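Local coordinates for protein adenylate kinase (Desulfovibrio gigas, PDB 2XB4) that probably catalyses the reversible transfer of the terminal phosphate between ATP and AMP, and carries a metal ion, here zinc, in its LID domain, at residues Arg127-Asn132 and Arg152-Ala157; Arg122-Arg127 and Asp163-Gly168; Phe6-Ser11 and Asp175-Thr180. All blocks are in the same frame, centred on the assembly; numbering follows the deposited sequence.

Contact 1 of 3, residues Arg127-Asn132 and Arg152-Ala157; sequences RICKNN and RVCGGA. With ZN (zinc ion), chain B; SRT (S,R meso-tartaric acid), chain C.
Cys129 and Cys154 meet at a zinc ion, which their sulfurs grip from the two segments; Cys129 SG sits 2.3 Å from the zinc. His135 ND1 and Cys151 SG complete the four-ligand site. Cys129 turns its sulfur anti to its own backbone N (chi1 177°), whereas Cys154 holds SG between its backbone N and carbonyl carbon (chi1 74°), and the two sulfurs end 3.5 Å apart.

A second layer of N-H groups surrounds these sulfurs. Asn131 ND2 donates across the contact to Cys154 SG at 3.5 Å, the sulfur lying 18° out of the Asn131 amide plane, and the same ND2 packs against Gly156 CA at 3.4 Å. Within 127-132, Asn132 N donates to Cys129 SG, with a weak bond from Asn131 N beside it; Gly156 N gives Cys154 SG another weak one.

Backbone bonding closes the other end. Lys130 N donates to Ala157 O at 2.9 Å in a nearly straight bond, while Cys129 CA makes a CA-H...O contact with the same oxygen. One water gives a hydrogen to Asn131 OD1 and takes one from Ala157 N.

N-H groups directed at metal-bound thiolates probably spread their negative charge and steady the zinc site, and the zinc in turn fastens together two loop segments that have little regular secondary structure.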
# COMPACT_ATOMS: atom_id res chain seq x y z
N ARG A 127 -12.54 -4.33 -0.01
CA ARG A 127 -11.44 -5.19 0.54
C ARG A 127 -10.79 -5.81 -0.67
O ARG A 127 -11.49 -6.24 -1.58
CB ARG A 127 -11.97 -6.30 1.46
CG ARG A 127 -12.53 -5.66 2.83
CD ARG A 127 -11.40 -4.96 3.67
NE ARG A 127 -11.91 -4.41 4.95
CZ ARG A 127 -12.45 -3.20 5.12
NH1 ARG A 127 -12.63 -2.36 4.09
NH2 ARG A 127 -12.90 -2.86 6.34
N ILE A 128 -9.44 -5.74 -0.75
CA ILE A 128 -8.75 -6.22 -1.96
C ILE A 128 -8.18 -7.59 -1.65
O ILE A 128 -7.53 -7.79 -0.62
CB ILE A 128 -7.55 -5.31 -2.29
CG1 ILE A 128 -7.97 -3.86 -2.40
CG2 ILE A 128 -6.85 -5.78 -3.63
CD1 ILE A 128 -9.37 -3.67 -3.01
N CYS A 129 -8.41 -8.55 -2.57
CA CYS A 129 -7.82 -9.86 -2.47
C CYS A 129 -6.33 -9.88 -2.83
O CYS A 129 -5.91 -9.39 -3.91
CB CYS A 129 -8.61 -10.81 -3.41
SG CYS A 129 -7.94 -12.54 -3.51
N LYS A 130 -5.54 -10.49 -1.96
CA LYS A 130 -4.09 -10.65 -2.19
C LYS A 130 -3.78 -11.45 -3.43
O LYS A 130 -2.81 -11.17 -4.13
CB LYS A 130 -3.44 -11.30 -0.96
CG LYS A 130 -1.95 -10.91 -0.85
CD LYS A 130 -1.20 -11.41 0.45
CE LYS A 130 -0.96 -12.96 0.48
NZ LYS A 130 0.52 -13.38 0.51
N ASN A 131 -4.62 -12.45 -3.72
CA ASN A 131 -4.30 -13.38 -4.83
C ASN A 131 -4.68 -12.76 -6.18
O ASN A 131 -3.99 -13.01 -7.19
CB ASN A 131 -5.08 -14.72 -4.72
CG ASN A 131 -4.67 -15.56 -3.50
OD1 ASN A 131 -3.58 -15.43 -2.96
ND2 ASN A 131 -5.56 -16.44 -3.09
N ASN A 132 -5.80 -12.05 -6.21
CA ASN A 132 -6.19 -11.44 -7.49
C ASN A 132 -7.02 -10.18 -7.22
O ASN A 132 -8.14 -10.28 -6.70
CB ASN A 132 -7.04 -12.45 -8.28
CG ASN A 132 -7.38 -11.96 -9.73
OD1 ASN A 132 -7.50 -10.77 -9.98
ND2 ASN A 132 -7.57 -12.91 -10.64
N ARG A 152 -14.34 -13.87 -1.09
CA ARG A 152 -15.51 -14.71 -1.37
C ARG A 152 -15.37 -15.50 -2.67
O ARG A 152 -16.16 -16.40 -2.94
CB ARG A 152 -16.75 -13.81 -1.50
CG ARG A 152 -16.59 -12.83 -2.73
CD ARG A 152 -17.73 -11.84 -2.83
NE ARG A 152 -19.00 -12.52 -2.62
CZ ARG A 152 -19.68 -13.08 -3.62
NH1 ARG A 152 -19.13 -13.01 -4.86
NH2 ARG A 152 -20.86 -13.71 -3.37
N VAL A 153 -14.39 -15.14 -3.51
CA VAL A 153 -14.18 -15.86 -4.79
C VAL A 153 -13.19 -16.98 -4.59
O VAL A 153 -13.42 -18.09 -5.05
CB VAL A 153 -13.57 -14.90 -5.89
CG1 VAL A 153 -13.37 -15.66 -7.24
CG2 VAL A 153 -14.46 -13.69 -6.14
N CYS A 154 -12.06 -16.71 -3.93
CA CYS A 154 -10.97 -17.71 -3.92
C CYS A 154 -10.42 -18.05 -2.54
O CYS A 154 -9.56 -18.94 -2.42
CB CYS A 154 -9.80 -17.29 -4.84
SG CYS A 154 -8.83 -15.89 -4.05
N GLY A 155 -10.89 -17.36 -1.50
CA GLY A 155 -10.43 -17.62 -0.12
C GLY A 155 -9.11 -16.94 0.21
O GLY A 155 -8.58 -17.11 1.30
N GLY A 156 -8.61 -16.10 -0.68
CA GLY A 156 -7.36 -15.36 -0.39
C GLY A 156 -7.54 -14.33 0.72
O GLY A 156 -8.65 -13.88 1.04
N ALA A 157 -6.42 -13.93 1.28
CA ALA A 157 -6.42 -12.87 2.29
C ALA A 157 -6.94 -11.56 1.73
O ALA A 157 -6.74 -11.25 0.53
CB ALA A 157 -4.99 -12.68 2.91
ZN ZN B . -9.72 -13.74 -4.37
O1 SRT C . -3.75 -15.03 -11.00
O11 SRT C . -5.81 -15.30 -10.12
C1 SRT C . -4.56 -15.42 -10.12
C2 SRT C . -3.86 -16.32 -9.20
O2 SRT C . -2.70 -15.87 -8.53
C3 SRT C . -4.53 -17.59 -8.82
O3 SRT C . -3.91 -18.22 -9.97
C4 SRT C . -3.97 -18.20 -7.60
O4 SRT C . -4.49 -17.86 -6.52
O41 SRT C . -3.05 -19.01 -7.72
O HOH W 1 -3.81 -14.87 0.09

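Contact 2 of 3, residues Arg122-Arg127 and Asp163-Gly168; sequences RIMGRR and DDQDEG. With SRT (S,R meso-tartaric acid), chain D.
Asp164 starts with CG anti to its carbonyl carbon (chi1 -68°) and Arg126 runs extended from CG to NE, which brings their charged ends together; the side chains cross at about a right angle, their planes 67° apart. Gln165 instead folds back at chi2 (-53°), returning its amide to 122-127 although its CB sets out away from it.

Arg126 NH1 forms a salt bridge to Asp164 OD1 at 3.0 Å, meeting the oxygen from above the carboxylate plane, while the bond stays near the guanidinium plane. Arg126 NH2 lies 2.9 Å from O1 of a bound tartrate, and Asp164 OD2 takes a second salt bridge from Arg161.

Met124 O, close to the end of helix 116-124, receives two donors. Gln165 NE2 reaches it at 2.8 Å in an almost straight bond, and Arg127 NH1 at 2.9 Å in the carbonyl plane. A water joins Arg126 O to Asp164 OD2. Farther out, Met124 CE rests 3.6 Å from Glu167 CG, whose carboxylate pairs with Lys120.

Asp164 thus sets two arginines at once, and its charge probably offsets their closeness; Arg126, predicted to bind ATP, meets Asp164 OD1 and the tartrate O1 along its guanidinium edge.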
# COMPACT_ATOMS: atom_id res chain seq x y z
N ARG A 122 -19.75 2.49 0.80
CA ARG A 122 -19.24 1.66 -0.32
C ARG A 122 -17.75 1.84 -0.62
O ARG A 122 -17.12 0.86 -1.03
CB ARG A 122 -20.02 1.89 -1.58
CG ARG A 122 -21.38 1.32 -1.48
CD ARG A 122 -22.17 1.49 -2.76
NE ARG A 122 -23.43 0.77 -2.50
CZ ARG A 122 -24.11 0.07 -3.39
NH1 ARG A 122 -23.66 -0.03 -4.64
NH2 ARG A 122 -25.24 -0.58 -3.02
N ILE A 123 -17.21 3.07 -0.53
CA ILE A 123 -15.79 3.24 -0.76
C ILE A 123 -15.02 2.55 0.40
O ILE A 123 -14.05 1.82 0.17
CB ILE A 123 -15.44 4.72 -0.80
CG1 ILE A 123 -16.13 5.41 -2.00
CG2 ILE A 123 -13.90 4.97 -0.78
CD1 ILE A 123 -16.30 6.98 -1.81
N MET A 124 -15.40 2.86 1.66
CA MET A 124 -14.58 2.39 2.84
C MET A 124 -14.70 0.89 2.98
O MET A 124 -13.79 0.27 3.51
CB MET A 124 -15.08 3.06 4.16
CG MET A 124 -14.91 4.59 4.07
SD MET A 124 -15.16 5.36 5.65
CE MET A 124 -13.79 4.72 6.61
N GLY A 125 -15.76 0.30 2.45
CA GLY A 125 -16.05 -1.15 2.62
C GLY A 125 -15.26 -2.05 1.66
O GLY A 125 -15.21 -3.31 1.82
N ARG A 126 -14.61 -1.47 0.66
CA ARG A 126 -13.86 -2.30 -0.30
C ARG A 126 -12.72 -3.08 0.37
O ARG A 126 -11.97 -2.50 1.19
CB ARG A 126 -13.20 -1.39 -1.35
CG ARG A 126 -14.20 -0.53 -2.28
CD ARG A 126 -13.44 0.60 -2.99
NE ARG A 126 -14.34 1.26 -3.94
CZ ARG A 126 -14.14 2.47 -4.47
NH1 ARG A 126 -13.03 3.14 -4.15
NH2 ARG A 126 -15.05 3.01 -5.32
N ARG A 127 -12.54 -4.33 -0.01
CA ARG A 127 -11.44 -5.19 0.54
C ARG A 127 -10.79 -5.81 -0.67
O ARG A 127 -11.49 -6.24 -1.58
CB ARG A 127 -11.97 -6.30 1.46
CG ARG A 127 -12.53 -5.66 2.83
CD ARG A 127 -11.40 -4.96 3.67
NE ARG A 127 -11.91 -4.41 4.95
CZ ARG A 127 -12.45 -3.20 5.12
NH1 ARG A 127 -12.63 -2.36 4.09
NH2 ARG A 127 -12.90 -2.86 6.34
N ASP A 163 -6.22 4.75 0.78
CA ASP A 163 -6.99 5.87 0.18
C ASP A 163 -8.51 5.67 0.34
O ASP A 163 -9.27 6.66 0.40
CB ASP A 163 -6.76 6.01 -1.36
CG ASP A 163 -5.37 6.67 -1.72
OD1 ASP A 163 -4.73 7.36 -0.84
OD2 ASP A 163 -4.92 6.50 -2.90
N ASP A 164 -8.95 4.41 0.35
CA ASP A 164 -10.37 4.09 0.60
C ASP A 164 -10.77 4.35 2.06
O ASP A 164 -11.96 4.53 2.31
CB ASP A 164 -10.71 2.65 0.34
CG ASP A 164 -10.63 2.24 -1.16
OD1 ASP A 164 -10.83 3.07 -2.09
OD2 ASP A 164 -10.41 1.04 -1.39
N GLN A 165 -9.80 4.37 2.98
CA GLN A 165 -10.04 4.66 4.39
C GLN A 165 -9.79 6.10 4.79
O GLN A 165 -9.94 6.47 5.98
CB GLN A 165 -9.20 3.73 5.29
CG GLN A 165 -9.29 2.24 4.89
CD GLN A 165 -10.75 1.75 4.80
OE1 GLN A 165 -11.56 2.02 5.70
NE2 GLN A 165 -11.09 1.03 3.74
N ASP A 166 -9.49 6.97 3.83
CA ASP A 166 -9.11 8.35 4.16
C ASP A 166 -10.43 9.19 4.19
O ASP A 166 -10.90 9.74 3.15
CB ASP A 166 -8.15 8.89 3.11
CG ASP A 166 -7.69 10.32 3.39
OD1 ASP A 166 -8.28 11.08 4.27
OD2 ASP A 166 -6.75 10.70 2.65
N GLU A 167 -11.05 9.24 5.36
CA GLU A 167 -12.38 9.88 5.44
C GLU A 167 -12.34 11.39 5.20
O GLU A 167 -13.29 11.93 4.68
CB GLU A 167 -13.06 9.67 6.81
CG GLU A 167 -13.15 8.22 7.15
CD GLU A 167 -13.91 7.96 8.47
OE1 GLU A 167 -13.32 7.38 9.41
OE2 GLU A 167 -15.07 8.33 8.52
N GLY A 168 -11.26 12.07 5.56
CA GLY A 168 -11.20 13.53 5.29
C GLY A 168 -11.20 13.73 3.78
O GLY A 168 -11.86 14.62 3.28
O1 SRT D . -17.26 3.58 -7.08
O11 SRT D . -16.62 3.07 -9.19
C1 SRT D . -16.72 3.83 -8.19
C2 SRT D . -16.43 5.27 -8.26
O2 SRT D . -15.65 5.87 -7.25
C3 SRT D . -16.78 5.98 -9.52
O3 SRT D . -18.10 6.23 -8.96
C4 SRT D . -16.08 7.27 -9.66
O4 SRT D . -14.98 7.25 -10.23
O41 SRT D . -16.64 8.28 -9.21
O HOH W 2 -10.23 -0.49 0.92
O HOH W 3 -13.29 0.02 6.68

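Contact 3 of 3, residues Phe6-Ser11 and Asp175-Thr180; sequences FGPNGS and DIYYNT. With SRT (S,R meso-tartaric acid), chain D.
Pro8 lies over one face of the Tyr177 ring, and this is where the contact is tight. Its CD stands 4.0 Å from the ring centroid and 28° off the normal, a CH-pi contact, with CD 3.6 Å from Tyr177 CE2. The backbone joins in: Pro8 N sits above the same face, displaced toward the rim, and Gly7 C comes within 3.4 Å of Tyr177 CE1. With CG anti to the backbone N (chi1 -175°), the Tyr177 ring reaches out from the last turn of its helix until OH lies 3.3 Å from Gly7 CA and close to Phe6 CB.

Tyr178 closes on the proline from another direction. Its OH is 3.3 Å from Pro8 CG and is hydrogen-bonded to Leu114 O, while Pro8 CB packs obliquely by the ring. The two tyrosines also touch each other, Tyr177 CD2 standing over the centre of the Tyr178 ring, so Pro8 is wedged against both.

Contact with the tyrosines ends at Pro8, where the chain turns to the tartrate. A type II beta turn runs from Pro8 to Ser11, Ser11 OG donates to Pro8 O at 2.8 Å, and Gly10 N donates to tartrate O2 at 3.0 Å. This is the first half of the P-loop, and the tartrate occupies ground predicted to bind ATP. The open side is instead the partly exposed end of 175-180, where Asn179 ND2 is hydrogen-bonded to Asp54 O of a third subunit.

Around this core, strand 2-6 leads into the loop from the central parallel sheet, and helix 167-177 ends in Tyr177, with Tyr178 just beyond it. Helix 184-192 packs on Phe6 and Tyr177, and helix 116-124 covers Asn9 and Tyr178.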
# COMPACT_ATOMS: atom_id res chain seq x y z
N PHE A 6 -23.09 12.13 -14.63
CA PHE A 6 -22.74 12.58 -13.29
C PHE A 6 -22.87 11.42 -12.25
O PHE A 6 -23.88 10.68 -12.23
CB PHE A 6 -23.71 13.71 -12.83
CG PHE A 6 -23.65 14.99 -13.67
CD1 PHE A 6 -22.74 16.01 -13.35
CD2 PHE A 6 -24.45 15.13 -14.79
CE1 PHE A 6 -22.70 17.24 -14.09
CE2 PHE A 6 -24.43 16.30 -15.57
CZ PHE A 6 -23.57 17.37 -15.25
N GLY A 7 -21.95 11.38 -11.29
CA GLY A 7 -22.20 10.54 -10.09
C GLY A 7 -21.04 10.75 -9.10
O GLY A 7 -19.93 11.16 -9.53
N PRO A 8 -21.27 10.47 -7.81
CA PRO A 8 -20.27 10.72 -6.77
C PRO A 8 -19.26 9.57 -6.79
O PRO A 8 -19.57 8.49 -7.36
CB PRO A 8 -21.06 10.56 -5.46
CG PRO A 8 -22.23 9.65 -5.80
CD PRO A 8 -22.58 10.02 -7.27
N ASN A 9 -18.12 9.76 -6.15
CA ASN A 9 -17.28 8.61 -5.85
C ASN A 9 -18.05 7.56 -5.04
O ASN A 9 -18.82 7.94 -4.15
CB ASN A 9 -16.04 9.08 -5.05
CG ASN A 9 -15.00 9.84 -5.97
OD1 ASN A 9 -15.04 9.82 -7.24
ND2 ASN A 9 -14.09 10.47 -5.35
N GLY A 10 -17.91 6.27 -5.35
CA GLY A 10 -18.67 5.24 -4.61
C GLY A 10 -19.92 4.77 -5.40
O GLY A 10 -20.63 3.83 -4.97
N SER A 11 -20.21 5.36 -6.55
CA SER A 11 -21.46 5.04 -7.32
C SER A 11 -21.23 4.11 -8.53
O SER A 11 -22.18 3.82 -9.26
CB SER A 11 -22.16 6.32 -7.87
OG SER A 11 -21.37 7.00 -8.84
N ASP A 175 -18.43 16.67 -0.28
CA ASP A 175 -18.77 18.07 -0.10
C ASP A 175 -19.02 18.80 -1.38
O ASP A 175 -20.06 19.46 -1.53
CB ASP A 175 -17.73 18.84 0.74
CG ASP A 175 -17.82 18.51 2.24
OD1 ASP A 175 -18.75 17.81 2.71
OD2 ASP A 175 -16.93 18.97 2.95
N ILE A 176 -18.14 18.62 -2.37
CA ILE A 176 -18.35 19.31 -3.61
C ILE A 176 -19.48 18.61 -4.38
O ILE A 176 -20.36 19.28 -4.91
CB ILE A 176 -17.06 19.29 -4.47
CG1 ILE A 176 -15.99 20.17 -3.76
CG2 ILE A 176 -17.34 19.82 -5.93
CD1 ILE A 176 -14.48 19.72 -4.23
N TYR A 177 -19.44 17.27 -4.46
CA TYR A 177 -20.43 16.56 -5.32
C TYR A 177 -21.86 16.87 -4.79
O TYR A 177 -22.79 17.28 -5.56
CB TYR A 177 -20.21 15.04 -5.33
CG TYR A 177 -21.21 14.42 -6.34
CD1 TYR A 177 -20.93 14.45 -7.72
CD2 TYR A 177 -22.49 13.99 -5.92
CE1 TYR A 177 -21.85 14.01 -8.66
CE2 TYR A 177 -23.45 13.52 -6.85
CZ TYR A 177 -23.10 13.53 -8.22
OH TYR A 177 -24.01 13.09 -9.16
N TYR A 178 -22.02 16.81 -3.46
CA TYR A 178 -23.41 16.86 -2.95
C TYR A 178 -23.92 18.27 -2.64
O TYR A 178 -25.05 18.44 -2.16
CB TYR A 178 -23.54 15.98 -1.72
CG TYR A 178 -23.59 14.48 -2.07
CD1 TYR A 178 -24.82 13.82 -2.30
CD2 TYR A 178 -22.41 13.73 -2.13
CE1 TYR A 178 -24.88 12.44 -2.66
CE2 TYR A 178 -22.40 12.33 -2.43
CZ TYR A 178 -23.65 11.69 -2.72
OH TYR A 178 -23.72 10.33 -2.95
N ASN A 179 -23.12 19.27 -2.99
CA ASN A 179 -23.44 20.70 -2.77
C ASN A 179 -24.56 21.06 -3.78
O ASN A 179 -24.33 21.15 -5.03
CB ASN A 179 -22.11 21.49 -2.93
CG ASN A 179 -22.30 22.97 -3.04
OD1 ASN A 179 -23.40 23.51 -2.92
ND2 ASN A 179 -21.18 23.66 -3.37
N THR A 180 -25.78 21.23 -3.27
CA THR A 180 -26.92 21.52 -4.17
C THR A 180 -27.07 23.05 -4.30
O THR A 180 -28.00 23.49 -4.96
CB THR A 180 -28.28 20.94 -3.62
OG1 THR A 180 -28.60 21.57 -2.34
CG2 THR A 180 -28.30 19.42 -3.46
O1 SRT D . -17.26 3.58 -7.08
O11 SRT D . -16.62 3.07 -9.19
C1 SRT D . -16.72 3.83 -8.19
C2 SRT D . -16.43 5.27 -8.26
O2 SRT D . -15.65 5.87 -7.25
C3 SRT D . -16.78 5.98 -9.52
O3 SRT D . -18.10 6.23 -8.96
C4 SRT D . -16.08 7.27 -9.66
O4 SRT D . -14.98 7.25 -10.23
O41 SRT D . -16.64 8.28 -9.21

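How the contacts relate
From the N terminus, strand 2-6 runs into the P-loop, half of contact 3, whose partner comes only at the end of helix 167-177; this long loop encloses the other two. Inside it, helix 116-124 leads into contact 2, which closes at 163-168, and contact 1 nests within that as the innermost loop, pinned by zinc. Contacts 1 and 2 share Arg127, with centres about 17 Å apart. Contacts 2 and 3 share helix 167-177, touch where Ile123 packs on Asn9 and Gly10, and meet the same tartrate. Together they tie the metal-bearing LID through its base to the nucleotide loop of the CORE.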